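Local coordinates for aminotransferase class I and II (Streptococcus suis 89/1591, PDB 3OP7), which probably catalyses pyridoxal-phosphate-dependent transfer of an amino group between an amino acid and a 2-oxo acid, its cofactor held as a lysine Schiff base, at residues S73-G78 with L265-Y270; T77-E82 with S206-Y211. One frame throughout, in Å; residues are numbered along the deposited sequence.

Leaving helix 66-73, the chain enters a loop that makes both contacts before it joins strand 84-87, outermost in the mixed sheet of this chain. Interaction 2 closes first, when residues 206-211 return to meet residues 77-82 after the strands 107-112, 128-135, 157-161 and 189-193 have been laid down. Interaction 1 closes later: residues 265-270 come back to residues 73-78 once strands 214-219 and 232-235 have been added. The smaller closure is therefore nested within the larger, and they share Thr77 and Gly78. Together they tie one connecting loop of the aminotransferase domain to the short helix 207-210 and to the junction between helices 257-268 and 270-294.

Interaction 1: S73-G78 with L265-Y270; sequences SQLYTG and LALAHY. With EDO (1,2-ethanediol), chain K.
Leu75 packs on Leu267 and Tyr270, at the end of a helix where the carbonyl oxygen Leu265 O is gripped twice by His269. The ring nitrogen His269 ND1 donates to Leu265 O over 3.1 Å, nearly straight at 164° and with the oxygen close to the imidazole plane, while the backbone N of His269, bonded mainly to Ala266 O, adds a weak bond to Leu265 O. This fixes how the imidazole is turned at the end of helix 257-268, where His269 is also the N-cap of helix 270-294.

The contact itself is wholly apolar, and it illustrates how one branched side chain can serve two partners. Leu75 divides its methyls: CD2 goes to the tyrosine and CD1 to the leucine. Leu75 CD2 sits 3.6 Å from the centroid of the Tyr270 ring and only 5° off its normal, a CH-pi contact centred over the face, with every ring carbon at a similar distance. A chi1 of 81° puts Tyr270 CG between the backbone N and the carbonyl carbon, and together with chi2 it turns a ring face to Leu75; Leu267 O lies at the ring's edge, in plane. The other methyl, Leu75 CD1, meets Leu267 CD2 at 3.9 Å, the two leucine side chains crossing at about a right angle. Leu75 is presented from within a type I beta turn running from Ser73 to Tyr76, closed by Tyr76 N bonding to Ser73 O over 3.2 Å.

In the aminotransferase class I and II fold, the contact joins the loop after helix 66-73 to the break between helices 257-268 and 270-294. Leu267 also packs on Phe68, Ser71 and Val72 of helix 66-73, and Leu265 packs against helix 34-41. Tyr76 faces elsewhere, its hydroxyl bonded to Trp233 NE1 of strand 232-235.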
ATOM      1  N   SER A  73      21.200   0.280  -0.979  1.00 27.81           N
ATOM      2  CA  SER A  73      22.232   0.205   0.085  1.00 28.95           C
ATOM      3  C   SER A  73      23.435   1.109  -0.232  1.00 30.53           C
ATOM      4  O   SER A  73      23.998   1.741   0.655  1.00 29.85           O
ATOM      5  CB  SER A  73      22.614  -1.264   0.369  1.00 30.04           C
ATOM      6  OG  SER A  73      23.483  -1.792  -0.610  1.00 29.08           O
ATOM      7  N   GLN A  74      23.773   1.205  -1.506  1.00 31.21           N
ATOM      8  CA  GLN A  74      24.921   1.953  -1.971  1.00 33.44           C
ATOM      9  C   GLN A  74      24.717   3.482  -1.898  1.00 33.49           C
ATOM     10  O   GLN A  74      25.685   4.252  -1.994  1.00 33.64           O
ATOM     11  CB  GLN A  74      25.294   1.533  -3.389  1.00 34.42           C
ATOM     12  CG  GLN A  74      25.975   0.171  -3.476  1.00 38.32           C
ATOM     13  CD  GLN A  74      26.213  -0.271  -4.914  1.00 44.32           C
ATOM     14  OE1 GLN A  74      25.372  -0.062  -5.802  1.00 48.94           O
ATOM     15  NE2 GLN A  74      27.349  -0.898  -5.149  1.00 48.48           N
ATOM     16  N   LEU A  75      23.476   3.918  -1.723  1.00 31.74           N
ATOM     17  CA  LEU A  75      23.188   5.365  -1.537  1.00 32.06           C
ATOM     18  C   LEU A  75      23.660   5.854  -0.156  1.00 31.48           C
ATOM     19  O   LEU A  75      23.774   7.047   0.060  1.00 33.12           O
ATOM     20  CB  LEU A  75      21.696   5.664  -1.707  1.00 30.93           C
ATOM     21  CG  LEU A  75      21.044   5.315  -3.058  1.00 31.79           C
ATOM     22  CD1 LEU A  75      19.540   5.433  -2.999  1.00 28.97           C
ATOM     23  CD2 LEU A  75      21.631   6.207  -4.178  1.00 35.97           C
ATOM     24  N   TYR A  76      23.931   4.930   0.751  1.00 31.17           N
ATOM     25  CA  TYR A  76      24.322   5.218   2.116  1.00 32.10           C
ATOM     26  C   TYR A  76      25.720   4.760   2.394  1.00 33.54           C
ATOM     27  O   TYR A  76      26.267   3.939   1.636  1.00 35.54           O
ATOM     28  CB  TYR A  76      23.438   4.430   3.073  1.00 29.90           C
ATOM     29  CG  TYR A  76      21.970   4.701   2.925  1.00 30.01           C
ATOM     30  CD1 TYR A  76      21.200   3.961   2.031  1.00 28.59           C
ATOM     31  CD2 TYR A  76      21.348   5.698   3.656  1.00 29.37           C
ATOM     32  CE1 TYR A  76      19.834   4.188   1.889  1.00 27.67           C
ATOM     33  CE2 TYR A  76      19.979   5.952   3.513  1.00 26.31           C
ATOM     34  CZ  TYR A  76      19.207   5.188   2.623  1.00 27.57           C
ATOM     35  OH  TYR A  76      17.851   5.477   2.488  1.00 25.45           O
ATOM     36  N   THR A  77      26.284   5.237   3.494  1.00 35.04           N
ATOM     37  CA  THR A  77      27.492   4.639   4.035  0.50 36.38           C
ATOM     38  C   THR A  77      27.080   3.676   5.130  1.00 35.82           C
ATOM     39  O   THR A  77      26.153   3.951   5.904  1.00 34.94           O
ATOM     40  CB  THR A  77      28.471   5.695   4.613  0.50 37.98           C
ATOM     41  OG1 THR A  77      27.795   6.482   5.603  0.50 37.54           O
ATOM     42  CG2 THR A  77      28.996   6.573   3.505  0.50 38.99           C
ATOM     43  N   GLY A  78      27.745   2.533   5.181  1.00 36.03           N
ATOM     44  CA  GLY A  78      27.540   1.577   6.269  1.00 35.96           C
ATOM     45  C   GLY A  78      26.190   0.875   6.319  1.00 35.02           C
ATOM     46  O   GLY A  78      25.746   0.476   7.400  1.00 36.01           O
ATOM     47  N   LEU A 265      16.499   0.090 -12.874  1.00 26.49           N
ATOM     48  CA  LEU A 265      17.057   0.967 -13.921  1.00 27.48           C
ATOM     49  C   LEU A 265      17.327   2.391 -13.415  1.00 26.90           C
ATOM     50  O   LEU A 265      18.427   2.947 -13.649  1.00 27.97           O
ATOM     51  CB  LEU A 265      16.116   0.979 -15.124  1.00 27.24           C
ATOM     52  CG  LEU A 265      16.535   1.821 -16.331  1.00 30.31           C
ATOM     53  CD1 LEU A 265      17.913   1.388 -16.881  1.00 33.84           C
ATOM     54  CD2 LEU A 265      15.450   1.680 -17.409  1.00 31.20           C
ATOM     55  N   ALA A 266      16.359   3.010 -12.743  1.00 26.30           N
ATOM     56  CA  ALA A 266      16.527   4.359 -12.211  1.00 25.39           C
ATOM     57  C   ALA A 266      17.653   4.428 -11.199  1.00 26.77           C
ATOM     58  O   ALA A 266      18.514   5.332 -11.257  1.00 27.21           O
ATOM     59  CB  ALA A 266      15.211   4.885 -11.586  1.00 24.20           C
ATOM     60  N   LEU A 267      17.711   3.475 -10.289  1.00 25.75           N
ATOM     61  CA  LEU A 267      18.774   3.492  -9.267  1.00 26.58           C
ATOM     62  C   LEU A 267      20.172   3.256  -9.844  1.00 28.08           C
ATOM     63  O   LEU A 267      21.163   3.836  -9.371  1.00 30.14           O
ATOM     64  CB  LEU A 267      18.448   2.435  -8.199  1.00 26.00           C
ATOM     65  CG  LEU A 267      17.367   2.928  -7.272  1.00 26.13           C
ATOM     66  CD1 LEU A 267      16.707   1.756  -6.559  1.00 26.77           C
ATOM     67  CD2 LEU A 267      17.882   3.941  -6.257  1.00 26.55           C
ATOM     68  N   ALA A 268      20.244   2.455 -10.885  1.00 28.81           N
ATOM     69  CA  ALA A 268      21.494   2.196 -11.603  1.00 30.86           C
ATOM     70  C   ALA A 268      22.001   3.439 -12.306  1.00 32.07           C
ATOM     71  O   ALA A 268      23.180   3.533 -12.606  1.00 34.91           O
ATOM     72  CB  ALA A 268      21.359   0.988 -12.597  1.00 30.52           C
ATOM     73  N   HIS A 269      21.133   4.422 -12.521  1.00 31.11           N
ATOM     74  CA  HIS A 269      21.526   5.677 -13.150  1.00 32.31           C
ATOM     75  C   HIS A 269      21.065   6.860 -12.316  1.00 31.58           C
ATOM     76  O   HIS A 269      20.707   7.900 -12.839  1.00 33.54           O
ATOM     77  CB  HIS A 269      20.944   5.701 -14.548  1.00 32.93           C
ATOM     78  CG  HIS A 269      21.480   4.613 -15.416  1.00 34.03           C
ATOM     79  ND1 HIS A 269      20.880   3.374 -15.502  1.00 35.64           N
ATOM     80  CD2 HIS A 269      22.590   4.551 -16.191  1.00 35.79           C
ATOM     81  CE1 HIS A 269      21.587   2.607 -16.322  1.00 35.69           C
ATOM     82  NE2 HIS A 269      22.625   3.293 -16.747  1.00 38.84           N
ATOM     83  N   TYR A 270      21.136   6.728 -11.006  1.00 31.16           N
ATOM     84  CA  TYR A 270      20.577   7.760 -10.131  1.00 31.64           C
ATOM     85  C   TYR A 270      21.297   9.070 -10.270  1.00 32.20           C
ATOM     86  O   TYR A 270      20.676  10.143 -10.175  1.00 32.13           O
ATOM     87  CB  TYR A 270      20.510   7.313  -8.670  1.00 30.99           C
ATOM     88  CG  TYR A 270      21.821   7.432  -7.921  1.00 32.28           C
ATOM     89  CD1 TYR A 270      22.759   6.407  -7.971  1.00 35.35           C
ATOM     90  CD2 TYR A 270      22.106   8.548  -7.155  1.00 34.53           C
ATOM     91  CE1 TYR A 270      23.944   6.501  -7.303  1.00 37.15           C
ATOM     92  CE2 TYR A 270      23.286   8.646  -6.465  1.00 35.73           C
ATOM     93  CZ  TYR A 270      24.211   7.616  -6.547  1.00 38.00           C
ATOM     94  OH  TYR A 270      25.429   7.682  -5.882  1.00 44.08           O
TER
HETATM   95  C1  EDO K 408      27.846   9.511   5.227  1.00 61.85           C
HETATM   96  O1  EDO K 408      28.234   9.235   6.584  1.00 62.05           O
HETATM   97  C2  EDO K 408      27.115  10.851   5.153  1.00 61.29           C
HETATM   98  O2  EDO K 408      26.092  10.909   4.140  1.00 59.70           O

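Interaction 2: T77-E82 with S206-Y211; sequences TGVKPE and SIIEVY. With EDO (1,2-ethanediol), chain K.
Glu209 reaches Thr77 along the whole of its side chain. Its CB passes beside a bound 1,2-ethanediol, probably from the crystallisation liquor, and the threonine hydroxyl, whose position is uncertain because two conformers are modelled; its CG passes Thr77 O at 3.8 Å. With CG beside the backbone N (chi1 -66°) and the chain extended beyond it, the carboxylate arrives at the backbone N of Thr77. There Glu209 OE2 accepts from Thr77 N over 2.8 Å at 158°, using the lone pair directed away from the other oxygen.

The second oxygen looks back to its own helix: Glu209 OE1 accepts from Ser206 N at 2.9 Å, the donor being 27° out of the carboxylate plane. This closes a capping box at the start of a short, weakly bonded helical turn, about 207-210, in the aminotransferase domain; Ser206 is the N-cap, its OG taking a weak bond from Ile208 N. Glu209 OE1 also accepts from O2 of the diol at 2.8 Å.

Beside this polar group, Val79 CG2 packs on Ile208 CG2 at 4.0 Å, with Ile208 CD1 scarcely farther and the side chains crossing at about a right angle. At the surface, a water probably links Thr77 O and Ile208 O, though its protons have other acceptors in reach.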
ATOM      1  N   THR A  77      26.284   5.237   3.494  1.00 35.04           N
ATOM      2  CA  THR A  77      27.492   4.639   4.035  0.50 36.38           C
ATOM      3  C   THR A  77      27.080   3.676   5.130  1.00 35.82           C
ATOM      4  O   THR A  77      26.153   3.951   5.904  1.00 34.94           O
ATOM      5  CB  THR A  77      28.471   5.695   4.613  0.50 37.98           C
ATOM      6  OG1 THR A  77      27.795   6.482   5.603  0.50 37.54           O
ATOM      7  CG2 THR A  77      28.996   6.573   3.505  0.50 38.99           C
ATOM      8  N   GLY A  78      27.745   2.533   5.181  1.00 36.03           N
ATOM      9  CA  GLY A  78      27.540   1.577   6.269  1.00 35.96           C
ATOM     10  C   GLY A  78      26.190   0.875   6.319  1.00 35.02           C
ATOM     11  O   GLY A  78      25.746   0.476   7.400  1.00 36.01           O
ATOM     12  N   VAL A  79      25.542   0.702   5.165  1.00 33.77           N
ATOM     13  CA  VAL A  79      24.250  -0.017   5.091  1.00 31.66           C
ATOM     14  C   VAL A  79      24.347  -1.197   4.124  1.00 31.76           C
ATOM     15  O   VAL A  79      24.722  -1.038   2.969  1.00 32.05           O
ATOM     16  CB  VAL A  79      23.081   0.899   4.665  1.00 29.90           C
ATOM     17  CG1 VAL A  79      21.757   0.112   4.554  1.00 29.27           C
ATOM     18  CG2 VAL A  79      22.953   2.112   5.642  1.00 29.06           C
ATOM     19  N   LYS A  80      23.979  -2.373   4.606  1.00 31.98           N
ATOM     20  CA  LYS A  80      24.010  -3.581   3.793  1.00 32.51           C
ATOM     21  C   LYS A  80      22.688  -3.787   3.068  1.00 31.81           C
ATOM     22  O   LYS A  80      21.639  -3.334   3.537  1.00 29.53           O
ATOM     23  CB  LYS A  80      24.306  -4.802   4.653  1.00 34.63           C
ATOM     24  CG  LYS A  80      25.706  -4.776   5.236  1.00 38.63           C
ATOM     25  CD  LYS A  80      25.981  -5.940   6.170  1.00 44.94           C
ATOM     26  CE  LYS A  80      27.486  -5.961   6.590  1.00 49.82           C
ATOM     27  NZ  LYS A  80      27.664  -6.212   8.057  1.00 53.63           N
ATOM     28  N   PRO A  81      22.727  -4.509   1.928  1.00 31.86           N
ATOM     29  CA  PRO A  81      21.474  -4.777   1.219  1.00 31.22           C
ATOM     30  C   PRO A  81      20.388  -5.432   2.060  1.00 30.75           C
ATOM     31  O   PRO A  81      19.198  -5.178   1.831  1.00 28.83           O
ATOM     32  CB  PRO A  81      21.897  -5.767   0.112  1.00 31.93           C
ATOM     33  CG  PRO A  81      23.353  -5.591  -0.050  1.00 34.36           C
ATOM     34  CD  PRO A  81      23.921  -4.997   1.201  1.00 34.11           C
ATOM     35  N   GLU A  82      20.772  -6.333   2.966  1.00 30.59           N
ATOM     36  CA  GLU A  82      19.810  -7.011   3.840  1.00 30.89           C
ATOM     37  C   GLU A  82      19.024  -6.057   4.761  1.00 28.19           C
ATOM     38  O   GLU A  82      18.009  -6.435   5.336  1.00 27.50           O
ATOM     39  CB  GLU A  82      20.513  -8.097   4.691  1.00 33.06           C
ATOM     40  CG  GLU A  82      21.504  -7.468   5.740  1.00 39.90           C
ATOM     41  CD  GLU A  82      22.510  -8.453   6.386  1.00 48.78           C
ATOM     42  OE1 GLU A  82      22.075  -9.402   7.065  1.00 52.77           O
ATOM     43  OE2 GLU A  82      23.740  -8.232   6.272  1.00 53.59           O
ATOM     44  N   SER A 206      21.794  10.762   6.156  1.00 26.54           N
ATOM     45  CA  SER A 206      20.603   9.994   6.563  1.00 26.46           C
ATOM     46  C   SER A 206      20.670   9.682   8.054  1.00 26.44           C
ATOM     47  O   SER A 206      21.754   9.495   8.621  1.00 27.49           O
ATOM     48  CB  SER A 206      20.512   8.697   5.783  1.00 26.61           C
ATOM     49  OG  SER A 206      19.423   7.898   6.259  1.00 23.73           O
ATOM     50  N   ILE A 207      19.506   9.601   8.676  1.00 25.10           N
ATOM     51  CA  ILE A 207      19.419   9.175  10.076  1.00 25.17           C
ATOM     52  C   ILE A 207      20.164   7.899  10.332  1.00 26.00           C
ATOM     53  O   ILE A 207      20.836   7.744  11.336  1.00 27.80           O
ATOM     54  CB  ILE A 207      17.942   9.104  10.605  1.00 22.35           C
ATOM     55  CG1 ILE A 207      17.911   9.206  12.126  1.00 23.07           C
ATOM     56  CG2 ILE A 207      17.128   7.873  10.127  1.00 22.96           C
ATOM     57  CD1 ILE A 207      18.502  10.500  12.729  1.00 25.43           C
ATOM     58  N   ILE A 208      20.061   6.954   9.407  1.00 25.26           N
ATOM     59  CA  ILE A 208      20.730   5.683   9.622  1.00 25.82           C
ATOM     60  C   ILE A 208      22.267   5.743   9.522  1.00 27.10           C
ATOM     61  O   ILE A 208      22.945   4.824   9.984  1.00 28.82           O
ATOM     62  CB  ILE A 208      20.170   4.653   8.646  1.00 25.34           C
ATOM     63  CG1 ILE A 208      20.414   3.240   9.186  1.00 28.02           C
ATOM     64  CG2 ILE A 208      20.704   4.934   7.249  1.00 25.43           C
ATOM     65  CD1 ILE A 208      19.810   2.133   8.335  1.00 26.07           C
ATOM     66  N   GLU A 209      22.815   6.832   8.985  1.00 27.74           N
ATOM     67  CA  GLU A 209      24.265   7.060   8.951  1.00 28.23           C
ATOM     68  C   GLU A 209      24.797   7.689  10.249  1.00 30.36           C
ATOM     69  O   GLU A 209      26.036   7.749  10.460  1.00 30.85           O
ATOM     70  CB  GLU A 209      24.630   7.933   7.730  1.00 28.19           C
ATOM     71  CG  GLU A 209      24.368   7.227   6.391  1.00 30.02           C
ATOM     72  CD  GLU A 209      24.484   8.119   5.173  1.00 31.89           C
ATOM     73  OE1 GLU A 209      24.046   9.297   5.167  1.00 32.14           O
ATOM     74  OE2 GLU A 209      24.973   7.598   4.151  1.00 34.93           O
ATOM     75  N   VAL A 210      23.891   8.187  11.088  1.00 29.32           N
ATOM     76  CA  VAL A 210      24.285   8.764  12.365  1.00 30.70           C
ATOM     77  C   VAL A 210      23.747   8.040  13.592  1.00 31.06           C
ATOM     78  O   VAL A 210      24.127   8.405  14.711  1.00 31.60           O
ATOM     79  CB  VAL A 210      23.937  10.272  12.448  1.00 31.31           C
ATOM     80  CG1 VAL A 210      24.787  11.103  11.454  1.00 32.22           C
ATOM     81  CG2 VAL A 210      22.476  10.536  12.240  1.00 29.38           C
ATOM     82  N   TYR A 211      22.894   7.041  13.398  1.00 30.48           N
ATOM     83  CA  TYR A 211      22.237   6.335  14.519  1.00 29.72           C
ATOM     84  C   TYR A 211      21.854   4.929  14.145  1.00 30.14           C
ATOM     85  O   TYR A 211      21.112   4.719  13.173  1.00 29.40           O
ATOM     86  CB  TYR A 211      20.986   7.113  14.922  1.00 29.15           C
ATOM     87  CG  TYR A 211      20.290   6.718  16.217  1.00 29.19           C
ATOM     88  CD1 TYR A 211      21.010   6.270  17.335  1.00 31.01           C
ATOM     89  CD2 TYR A 211      18.936   6.897  16.349  1.00 27.34           C
ATOM     90  CE1 TYR A 211      20.371   5.974  18.543  1.00 29.88           C
ATOM     91  CE2 TYR A 211      18.271   6.576  17.522  1.00 26.48           C
ATOM     92  CZ  TYR A 211      19.004   6.121  18.628  1.00 29.26           C
ATOM     93  OH  TYR A 211      18.371   5.830  19.787  1.00 29.02           O
TER
HETATM   94  C1  EDO K 408      27.846   9.511   5.227  1.00 61.85           C
HETATM   95  O1  EDO K 408      28.234   9.235   6.584  1.00 62.05           O
HETATM   96  C2  EDO K 408      27.115  10.851   5.153  1.00 61.29           C
HETATM   97  O2  EDO K 408      26.092  10.909   4.140  1.00 59.70           O
HETATM   98  O   HOH W   1      25.317   3.489   8.559  1.00 43.47           O
HETATM   99  O   HOH W   2      27.773   5.793   8.514  1.00 53.81           O